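Local structure of putative metalloprotease II (Bacteroides fragilis, 4ON1) at residues 287-292 with 322-327; 256-261 with 291-296; 219-224 with 244-249. The protein probably acts as a secreted zinc-dependent endopeptidase of the fragilysin type, cleaving peptide bonds within protein substrates. All coordinates share one frame; numbering follows the deposited sequence.

Contact 1 (287-292 with 322-327)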
loop_
_atom_site.group_PDB
_atom_site.type_symbol
_atom_site.label_atom_id
_atom_site.label_comp_id
_atom_site.label_asym_id
_atom_site.label_seq_id
_atom_site.Cartn_x
_atom_site.Cartn_y
_atom_site.Cartn_z
ATOM N N LEU A 287 -0.619 -11.342 -2.455
ATOM C CA LEU A 287 0.231 -10.627 -1.511
ATOM C C LEU A 287 0.962 -11.544 -0.530
ATOM O O LEU A 287 0.359 -12.414 0.103
ATOM C CB LEU A 287 -0.605 -9.610 -0.720
ATOM C CG LEU A 287 -1.395 -8.579 -1.538
ATOM C CD1 LEU A 287 -2.161 -7.632 -0.609
ATOM C CD2 LEU A 287 -0.455 -7.793 -2.419
ATOM N N ARG A 288 2.267 -11.330 -0.397
ATOM C CA ARG A 288 3.070 -12.020 0.610
ATOM C C ARG A 288 4.018 -11.023 1.240
ATOM O O ARG A 288 4.268 -9.959 0.669
ATOM C CB ARG A 288 3.858 -13.175 0.001
ATOM C CG ARG A 288 4.817 -12.713 -1.091
ATOM C CD ARG A 288 5.926 -13.715 -1.352
ATOM N NE ARG A 288 5.420 -15.070 -1.559
ATOM C CZ ARG A 288 6.179 -16.095 -1.932
ATOM N NH1 ARG A 288 7.472 -15.912 -2.163
ATOM N NH2 ARG A 288 5.641 -17.298 -2.086
ATOM N N ASP A 289 4.538 -11.341 2.419
ATOM C CA ASP A 289 5.494 -10.434 3.031
ATOM C C ASP A 289 6.844 -10.508 2.323
ATOM O O ASP A 289 7.550 -9.508 2.218
ATOM C CB ASP A 289 5.676 -10.735 4.511
ATOM C CG ASP A 289 6.597 -9.748 5.177
ATOM O OD1 ASP A 289 7.721 -10.135 5.544
ATOM O OD2 ASP A 289 6.206 -8.573 5.303
ATOM N N GLY A 290 7.189 -11.698 1.839
ATOM C CA GLY A 290 8.482 -11.943 1.234
ATOM C C GLY A 290 8.592 -11.548 -0.226
ATOM O O GLY A 290 7.886 -10.664 -0.705
ATOM N N THR A 291 9.497 -12.214 -0.934
ATOM C CA THR A 291 9.785 -11.890 -2.323
ATOM C C THR A 291 9.829 -13.146 -3.177
ATOM O O THR A 291 9.583 -14.246 -2.689
ATOM C CB THR A 291 11.132 -11.174 -2.463
ATOM O OG1 THR A 291 12.153 -11.983 -1.868
ATOM C CG2 THR A 291 11.090 -9.808 -1.791
ATOM N N TRP A 292 10.156 -12.973 -4.453
ATOM C CA TRP A 292 10.326 -14.099 -5.357
ATOM C C TRP A 292 11.737 -14.126 -5.921
ATOM O O TRP A 292 12.495 -13.164 -5.757
ATOM C CB TRP A 292 9.301 -14.048 -6.493
ATOM C CG TRP A 292 7.905 -14.260 -6.014
ATOM C CD1 TRP A 292 7.229 -15.445 -5.962
ATOM C CD2 TRP A 292 7.020 -13.265 -5.484
ATOM N NE1 TRP A 292 5.973 -15.247 -5.441
ATOM C CE2 TRP A 292 5.821 -13.919 -5.138
ATOM C CE3 TRP A 292 7.126 -11.887 -5.272
ATOM C CZ2 TRP A 292 4.730 -13.237 -4.600
ATOM C CZ3 TRP A 292 6.046 -11.215 -4.736
ATOM C CH2 TRP A 292 4.861 -11.889 -4.407
ATOM N N SER A 322 2.699 -9.397 -5.536
ATOM C CA SER A 322 3.396 -8.270 -4.932
ATOM C C SER A 322 3.794 -8.542 -3.499
ATOM O O SER A 322 3.025 -9.121 -2.736
ATOM C CB SER A 322 2.519 -7.015 -4.981
ATOM O OG SER A 322 3.213 -5.916 -4.408
ATOM N N THR A 323 4.992 -8.099 -3.134
ATOM C CA THR A 323 5.386 -8.072 -1.734
ATOM C C THR A 323 4.582 -6.992 -1.010
ATOM O O THR A 323 4.065 -6.066 -1.644
ATOM C CB THR A 323 6.890 -7.793 -1.573
ATOM O OG1 THR A 323 7.288 -8.008 -0.208
ATOM C CG2 THR A 323 7.212 -6.366 -2.002
ATOM N N THR A 324 4.439 -7.118 0.304
ATOM C CA THR A 324 3.816 -6.050 1.087
ATOM C C THR A 324 4.806 -5.463 2.082
ATOM O O THR A 324 4.448 -4.595 2.879
ATOM C CB THR A 324 2.584 -6.534 1.864
ATOM O OG1 THR A 324 2.945 -7.667 2.668
ATOM C CG2 THR A 324 1.485 -6.922 0.903
ATOM N N SER A 325 6.043 -5.954 2.041
ATOM C CA SER A 325 7.076 -5.545 2.990
ATOM C C SER A 325 7.254 -4.026 3.050
ATOM O O SER A 325 7.263 -3.347 2.021
ATOM C CB SER A 325 8.414 -6.205 2.629
ATOM O OG SER A 325 9.464 -5.640 3.391
ATOM N N SER A 326 7.394 -3.513 4.271
ATOM C CA SER A 326 7.676 -2.099 4.530
ATOM C C SER A 326 8.928 -1.597 3.817
ATOM O O SER A 326 9.053 -0.409 3.535
ATOM C CB SER A 326 7.841 -1.868 6.039
ATOM O OG SER A 326 6.712 -2.330 6.761
ATOM N N SER A 327 9.861 -2.509 3.556
ATOM C CA SER A 327 11.083 -2.200 2.821
ATOM C C SER A 327 10.793 -1.885 1.366
ATOM O O SER A 327 11.632 -1.313 0.676
ATOM C CB SER A 327 12.075 -3.357 2.908
ATOM O OG SER A 327 12.371 -3.653 4.259
HETATM O O HOH W 1 3.886 -7.455 5.215
#
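The Trp-292 indole turns its six-membered rim to the strand end at Ser-322 and Thr-323. Thr-323 N sits at that edge, near the ring plane and 3.7 Å from CZ3, while CH2 comes within 3.5 Å of Ser-322 N. Over one indole face lies Arg-288, its CD offset toward the rim and its guanidinium covering Trp-292 NE1 in a cation-pi contact. Thr-291 O meets the guanidinium edge, in plane, through a 2.7 Å bond from Arg-288 NH1, while Arg-288 NE makes a salt bridge with Glu-210.

The two strands run parallel, with bridges Leu-287 to Ser-322 and Arg-288 to Thr-323. Thr-324 N donates to Arg-288 O at 2.9 Å, and Ser-322 O takes a weak bond from Arg-288 N. Thr-323, the last strand residue, reaches with its side chain to the loop beyond Arg-288. With OG1 anti to its own N (chi1 -170°), the hydroxyl lies 2.8 Å from Gly-290 O and 2.9 Å from Asp-289 O; its proton could serve either carbonyl. It also accepts from Ser-325 N, an ST turn. The side chains of Thr-324 and Leu-287 cross at about a right angle, with Thr-324 CG2 3.8 Å from Leu-287 CB. A water joins Asp-289 OD2 to Thr-324 OG1, which also bonds Ser-215; Asp-289 OD1 is held by Tyr-121.

The pair is consistent with the catalytic-domain sheet of metzincin-type proteases, to which the matrixin similarity points. Ser-322 packs on helix 331-340, which carries zinc ligands His-334 and His-338, Leu-287 touches helix 217-230, and Ser-325 meets Tyr-126 of helix 112-126.

Contact 2 (256-261 with 291-296); sequences SDYEVS and TWDSGK
Asp-293, first residue of a type I' beta turn running to Lys-296, meets the approach to helix 259-271, where Tyr-258 occupies the N-cap position. The contact thus joins the start of that helix to the loop between strands 284-288 and 299-301, partly buried and about 20 Å from the centre of the chain.

Backbone polar contacts come first. Asp-293 N donates to Asp-257 O at 2.8 Å, an almost straight bond (160° at the hydrogen), although the N-H comes from above the carbonyl plane and not along a lone pair. Within the turn, Lys-296 N closes on Asp-293 O at 3.0 Å. Ser-294 and Gly-295 fill the two central places, both with positive phi as this turn type requires.

Next is the contact of a carbonyl with an aromatic side chain. Asp-257 O, already used by Asp-293 N, also lies at the edge of the Trp-292 indole, near its plane, 3.3 Å from Trp-292 CB and 3.6 Å from its CD1. One oxygen therefore touches two successive residues of the loop. The carboxylate of Asp-257 turns elsewhere, to Gly-254 N.

Two acidic side chains form the third group. Glu-259 CG is wedged between the backbone N and C of its residue (chi1 58°), and a bend at chi2 brings the carboxylate back to the loop. There it has a weak hydrogen bond with Thr-297 OG1. Its OE1 and Asp-293 OD2 are 4.4 Å apart, with the carboxylate planes 72° from each other; such closeness of like charges might raise the pKa of either group. The nearest approach of the two side chains is between Glu-259 OE1 and Asp-293 CB, at 3.4 Å.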
loop_
_atom_site.group_PDB
_atom_site.type_symbol
_atom_site.label_atom_id
_atom_site.label_comp_id
_atom_site.label_asym_id
_atom_site.label_seq_id
_atom_site.Cartn_x
_atom_site.Cartn_y
_atom_site.Cartn_z
ATOM N N SER A 256 11.354 -19.066 -2.647
ATOM C CA SER A 256 12.286 -18.665 -3.697
ATOM C C SER A 256 11.693 -18.768 -5.094
ATOM O O SER A 256 12.399 -18.554 -6.080
ATOM C CB SER A 256 13.554 -19.518 -3.628
ATOM O OG SER A 256 13.265 -20.859 -3.994
ATOM N N ASP A 257 10.404 -19.092 -5.171
ATOM C CA ASP A 257 9.742 -19.368 -6.447
ATOM C C ASP A 257 9.968 -18.310 -7.521
ATOM O O ASP A 257 10.156 -17.130 -7.234
ATOM C CB ASP A 257 8.236 -19.528 -6.238
ATOM C CG ASP A 257 7.873 -20.827 -5.547
ATOM O OD1 ASP A 257 8.792 -21.541 -5.088
ATOM O OD2 ASP A 257 6.661 -21.125 -5.457
ATOM N N TYR A 258 9.911 -18.760 -8.767
ATOM C CA TYR A 258 10.124 -17.909 -9.921
ATOM C C TYR A 258 8.820 -17.203 -10.215
ATOM O O TYR A 258 7.754 -17.825 -10.179
ATOM C CB TYR A 258 10.572 -18.732 -11.117
ATOM C CG TYR A 258 10.736 -17.947 -12.393
ATOM C CD1 TYR A 258 11.452 -16.755 -12.417
ATOM C CD2 TYR A 258 10.189 -18.408 -13.579
ATOM C CE1 TYR A 258 11.613 -16.043 -13.590
ATOM C CE2 TYR A 258 10.349 -17.709 -14.756
ATOM C CZ TYR A 258 11.056 -16.527 -14.755
ATOM O OH TYR A 258 11.210 -15.829 -15.928
ATOM N N GLU A 259 8.904 -15.902 -10.477
ATOM C CA GLU A 259 7.725 -15.047 -10.544
ATOM C C GLU A 259 6.729 -15.474 -11.622
ATOM O O GLU A 259 5.519 -15.393 -11.401
ATOM C CB GLU A 259 8.140 -13.581 -10.731
ATOM C CG GLU A 259 8.984 -13.291 -11.967
ATOM C CD GLU A 259 10.480 -13.293 -11.658
ATOM O OE1 GLU A 259 10.882 -13.845 -10.611
ATOM O OE2 GLU A 259 11.254 -12.733 -12.459
ATOM N N VAL A 260 7.221 -15.900 -12.784
ATOM C CA VAL A 260 6.330 -16.296 -13.875
ATOM C C VAL A 260 5.498 -17.519 -13.484
ATOM O O VAL A 260 4.286 -17.547 -13.691
ATOM C CB VAL A 260 7.113 -16.591 -15.162
ATOM C CG1 VAL A 260 6.184 -17.094 -16.270
ATOM C CG2 VAL A 260 7.864 -15.347 -15.626
ATOM N N SER A 261 6.160 -18.517 -12.905
ATOM C CA SER A 261 5.486 -19.705 -12.398
ATOM C C SER A 261 4.525 -19.355 -11.266
ATOM O O SER A 261 3.408 -19.878 -11.201
ATOM C CB SER A 261 6.510 -20.727 -11.908
ATOM O OG SER A 261 7.588 -20.818 -12.813
ATOM N N THR A 291 9.497 -12.214 -0.934
ATOM C CA THR A 291 9.785 -11.890 -2.323
ATOM C C THR A 291 9.829 -13.146 -3.177
ATOM O O THR A 291 9.583 -14.246 -2.689
ATOM C CB THR A 291 11.132 -11.174 -2.463
ATOM O OG1 THR A 291 12.153 -11.983 -1.868
ATOM C CG2 THR A 291 11.090 -9.808 -1.791
ATOM N N TRP A 292 10.156 -12.973 -4.453
ATOM C CA TRP A 292 10.326 -14.099 -5.357
ATOM C C TRP A 292 11.737 -14.126 -5.921
ATOM O O TRP A 292 12.495 -13.164 -5.757
ATOM C CB TRP A 292 9.301 -14.048 -6.493
ATOM C CG TRP A 292 7.905 -14.260 -6.014
ATOM C CD1 TRP A 292 7.229 -15.445 -5.962
ATOM C CD2 TRP A 292 7.020 -13.265 -5.484
ATOM N NE1 TRP A 292 5.973 -15.247 -5.441
ATOM C CE2 TRP A 292 5.821 -13.919 -5.138
ATOM C CE3 TRP A 292 7.126 -11.887 -5.272
ATOM C CZ2 TRP A 292 4.730 -13.237 -4.600
ATOM C CZ3 TRP A 292 6.046 -11.215 -4.736
ATOM C CH2 TRP A 292 4.861 -11.889 -4.407
ATOM N N ASP A 293 12.083 -15.233 -6.571
ATOM C CA ASP A 293 13.373 -15.384 -7.235
ATOM C C ASP A 293 14.537 -15.049 -6.302
ATOM O O ASP A 293 15.349 -14.172 -6.605
ATOM C CB ASP A 293 13.445 -14.503 -8.487
ATOM C CG ASP A 293 14.579 -14.907 -9.415
ATOM O OD1 ASP A 293 14.790 -16.126 -9.599
ATOM O OD2 ASP A 293 15.267 -14.009 -9.947
ATOM N N SER A 294 14.587 -15.731 -5.158
ATOM C CA SER A 294 15.670 -15.560 -4.190
ATOM C C SER A 294 15.962 -14.094 -3.857
ATOM O O SER A 294 17.120 -13.675 -3.841
ATOM C CB SER A 294 16.940 -16.235 -4.708
ATOM O OG SER A 294 16.682 -17.593 -5.016
ATOM N N GLY A 295 14.912 -13.317 -3.607
ATOM C CA GLY A 295 15.065 -11.929 -3.195
ATOM C C GLY A 295 15.179 -10.903 -4.304
ATOM O O GLY A 295 15.181 -9.698 -4.044
ATOM N N LYS A 296 15.254 -11.361 -5.547
ATOM C CA LYS A 296 15.485 -10.444 -6.660
ATOM C C LYS A 296 14.189 -9.833 -7.223
ATOM O O LYS A 296 14.212 -8.778 -7.866
ATOM C CB LYS A 296 16.251 -11.174 -7.766
ATOM C CG LYS A 296 17.648 -11.639 -7.341
ATOM C CD LYS A 296 18.333 -12.438 -8.444
ATOM C CE LYS A 296 19.831 -12.567 -8.191
ATOM N NZ LYS A 296 20.568 -13.081 -9.383
#

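Contact 3 (219-224 with 244-249)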
loop_
_atom_site.group_PDB
_atom_site.type_symbol
_atom_site.label_atom_id
_atom_site.label_comp_id
_atom_site.label_asym_id
_atom_site.label_seq_id
_atom_site.Cartn_x
_atom_site.Cartn_y
_atom_site.Cartn_z
ATOM N N ASP A 219 0.500 -3.399 6.690
ATOM C CA ASP A 219 1.320 -3.289 5.484
ATOM C C ASP A 219 0.457 -3.273 4.222
ATOM O O ASP A 219 0.703 -2.495 3.302
ATOM C CB ASP A 219 2.328 -4.440 5.391
ATOM C CG ASP A 219 3.565 -4.204 6.241
ATOM O OD1 ASP A 219 3.920 -3.025 6.469
ATOM O OD2 ASP A 219 4.193 -5.198 6.664
ATOM N N ILE A 220 -0.555 -4.132 4.184
ATOM C CA ILE A 220 -1.436 -4.204 3.023
ATOM C C ILE A 220 -2.114 -2.862 2.775
ATOM O O ILE A 220 -2.147 -2.369 1.645
ATOM C CB ILE A 220 -2.491 -5.310 3.197
ATOM C CG1 ILE A 220 -1.792 -6.670 3.310
ATOM C CG2 ILE A 220 -3.462 -5.324 2.024
ATOM C CD1 ILE A 220 -2.723 -7.819 3.663
ATOM N N THR A 221 -2.656 -2.263 3.832
ATOM C CA THR A 221 -3.360 -0.998 3.661
ATOM C C THR A 221 -2.375 0.163 3.487
ATOM O O THR A 221 -2.714 1.168 2.874
ATOM C CB THR A 221 -4.328 -0.729 4.818
ATOM O OG1 THR A 221 -3.651 -0.895 6.068
ATOM C CG2 THR A 221 -5.508 -1.727 4.740
ATOM N N SER A 222 -1.151 0.022 3.995
ATOM C CA SER A 222 -0.109 1.004 3.669
ATOM C C SER A 222 0.246 0.944 2.180
ATOM O O SER A 222 0.441 1.982 1.549
ATOM C CB SER A 222 1.157 0.787 4.505
ATOM O OG SER A 222 0.920 1.057 5.874
ATOM N N GLN A 223 0.320 -0.263 1.617
ATOM C CA GLN A 223 0.539 -0.407 0.175
ATOM C C GLN A 223 -0.615 0.202 -0.620
ATOM O O GLN A 223 -0.406 0.832 -1.661
ATOM C CB GLN A 223 0.696 -1.876 -0.212
ATOM C CG GLN A 223 1.929 -2.579 0.364
ATOM C CD GLN A 223 3.171 -2.345 -0.473
ATOM O OE1 GLN A 223 3.078 -2.016 -1.655
ATOM N NE2 GLN A 223 4.340 -2.547 0.125
ATOM N N ILE A 224 -1.831 -0.001 -0.118
ATOM C CA ILE A 224 -3.044 0.511 -0.750
ATOM C C ILE A 224 -3.063 2.032 -0.767
ATOM O O ILE A 224 -3.497 2.655 -1.739
ATOM C CB ILE A 224 -4.306 0.010 -0.022
ATOM C CG1 ILE A 224 -4.583 -1.454 -0.361
ATOM C CG2 ILE A 224 -5.506 0.856 -0.369
ATOM C CD1 ILE A 224 -5.653 -2.070 0.541
ATOM N N TYR A 244 -10.831 -1.519 -2.883
ATOM C CA TYR A 244 -9.840 -2.549 -2.584
ATOM C C TYR A 244 -10.468 -3.625 -1.711
ATOM O O TYR A 244 -10.888 -3.349 -0.592
ATOM C CB TYR A 244 -8.620 -1.962 -1.873
ATOM C CG TYR A 244 -7.967 -0.794 -2.579
ATOM C CD1 TYR A 244 -6.935 -0.996 -3.482
ATOM C CD2 TYR A 244 -8.375 0.511 -2.331
ATOM C CE1 TYR A 244 -6.325 0.076 -4.132
ATOM C CE2 TYR A 244 -7.769 1.586 -2.967
ATOM C CZ TYR A 244 -6.743 1.359 -3.864
ATOM O OH TYR A 244 -6.137 2.428 -4.497
ATOM N N THR A 245 -10.549 -4.843 -2.229
ATOM C CA THR A 245 -11.151 -5.942 -1.483
ATOM C C THR A 245 -10.072 -6.920 -1.052
ATOM O O THR A 245 -9.427 -7.556 -1.881
ATOM C CB THR A 245 -12.230 -6.656 -2.314
ATOM O OG1 THR A 245 -13.282 -5.725 -2.583
ATOM C CG2 THR A 245 -12.801 -7.853 -1.554
ATOM N N ILE A 246 -9.843 -6.993 0.251
ATOM C CA ILE A 246 -8.789 -7.837 0.796
ATOM C C ILE A 246 -9.353 -9.162 1.286
ATOM O O ILE A 246 -10.206 -9.185 2.174
ATOM C CB ILE A 246 -8.056 -7.134 1.968
ATOM C CG1 ILE A 246 -7.468 -5.794 1.516
ATOM C CG2 ILE A 246 -6.959 -8.037 2.544
ATOM C CD1 ILE A 246 -7.168 -4.841 2.686
ATOM N N LYS A 247 -8.864 -10.261 0.721
ATOM C CA LYS A 247 -9.372 -11.591 1.073
ATOM C C LYS A 247 -8.266 -12.558 1.444
ATOM O O LYS A 247 -7.178 -12.512 0.871
ATOM C CB LYS A 247 -10.170 -12.192 -0.088
ATOM C CG LYS A 247 -11.305 -11.337 -0.598
ATOM C CD LYS A 247 -11.996 -12.012 -1.784
ATOM C CE LYS A 247 -12.712 -13.286 -1.361
ATOM N NZ LYS A 247 -13.725 -13.036 -0.295
ATOM N N ASP A 248 -8.541 -13.433 2.408
ATOM C CA ASP A 248 -7.661 -14.570 2.650
ATOM C C ASP A 248 -7.887 -15.651 1.601
ATOM O O ASP A 248 -8.948 -15.724 0.989
ATOM C CB ASP A 248 -7.870 -15.151 4.052
ATOM C CG ASP A 248 -7.350 -14.234 5.145
ATOM O OD1 ASP A 248 -6.115 -14.068 5.241
ATOM O OD2 ASP A 248 -8.172 -13.682 5.906
ATOM N N SER A 249 -6.873 -16.484 1.400
ATOM C CA SER A 249 -6.945 -17.587 0.456
ATOM C C SER A 249 -6.360 -18.835 1.088
ATOM O O SER A 249 -5.838 -18.790 2.203
ATOM C CB SER A 249 -6.182 -17.273 -0.829
ATOM O OG SER A 249 -4.803 -17.488 -0.615
#
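Helix 219-224 lies over strand 244-248 with the axes of these short segments 10.9 Å apart at closest approach and their directions nearly antiparallel, at 159°. No hydrogen bond crosses between them; the contact is made by apolar branches, from Ile-220, Thr-221 and Ile-224 on the helix and from Tyr-244 and Ile-246 on the strand.

Ile-224 packs on one face of the tyrosine. Its CG2 stands over the Tyr-244 ring, 3.5 Å from the centroid and only 11° off the ring normal, a clear CH-pi contact. The two side chains slide past each other in opposite directions, and beyond the ring Tyr-244 OH is hydrogen-bonded with Thr-228 OG1. The longer branch of Ile-224 runs out extended (chi2 169°), which puts CD1 3.8 Å from Tyr-244 CB.

Ile-246, two residues on along the same strand face, puts its CD1 methyl among three helix residues. It lies 3.8 Å from Ile-220 CG2, 3.8 Å from Ile-224 CD1 and 4.1 Å from Thr-221 CG2. The Ile-220 CG2 branch, trailing beside the carbonyl carbon, comes one helical turn before Ile-224. The hydroxyl of Thr-221 has its partner in Tyr-92.

A helix packed on a parallel strand pair is consistent with the catalytic domain of metzincin-type proteases: helix 217-230 comes between the paired strands 201-209 and 240-248, and also rests on Leu-207 and Lys-209 of the former. Strand 240-248 has strand 52-68, from the fragilysin-type N-terminal domain, as a second parallel neighbour; its Ile-66 touches both Ile-224 and Tyr-244.

From the N terminus, contact 3 comes first: helix 217-230 leads, by way of helix 232-235, to strand 240-248, and the loop closes before the others open. Contact 2 then starts at 256-261 and closes at 291-296, spanning helix 259-271 and strand 284-288. Contact 1 opens at 287-292, on the stretch where contact 2 ends, sharing Thr-291 and Trp-292, and closes at 322-327, so these two loops overlap at their junction and neither nests in the other. Contacts 1 and 3 also touch directly, through the hydrogen bond of Ser-326 OG with Asp-219 OD1. Together they tie strands 240-248, 284-288 and 319-323 to helix 217-230, the start of helix 259-271 and the loop 291-296.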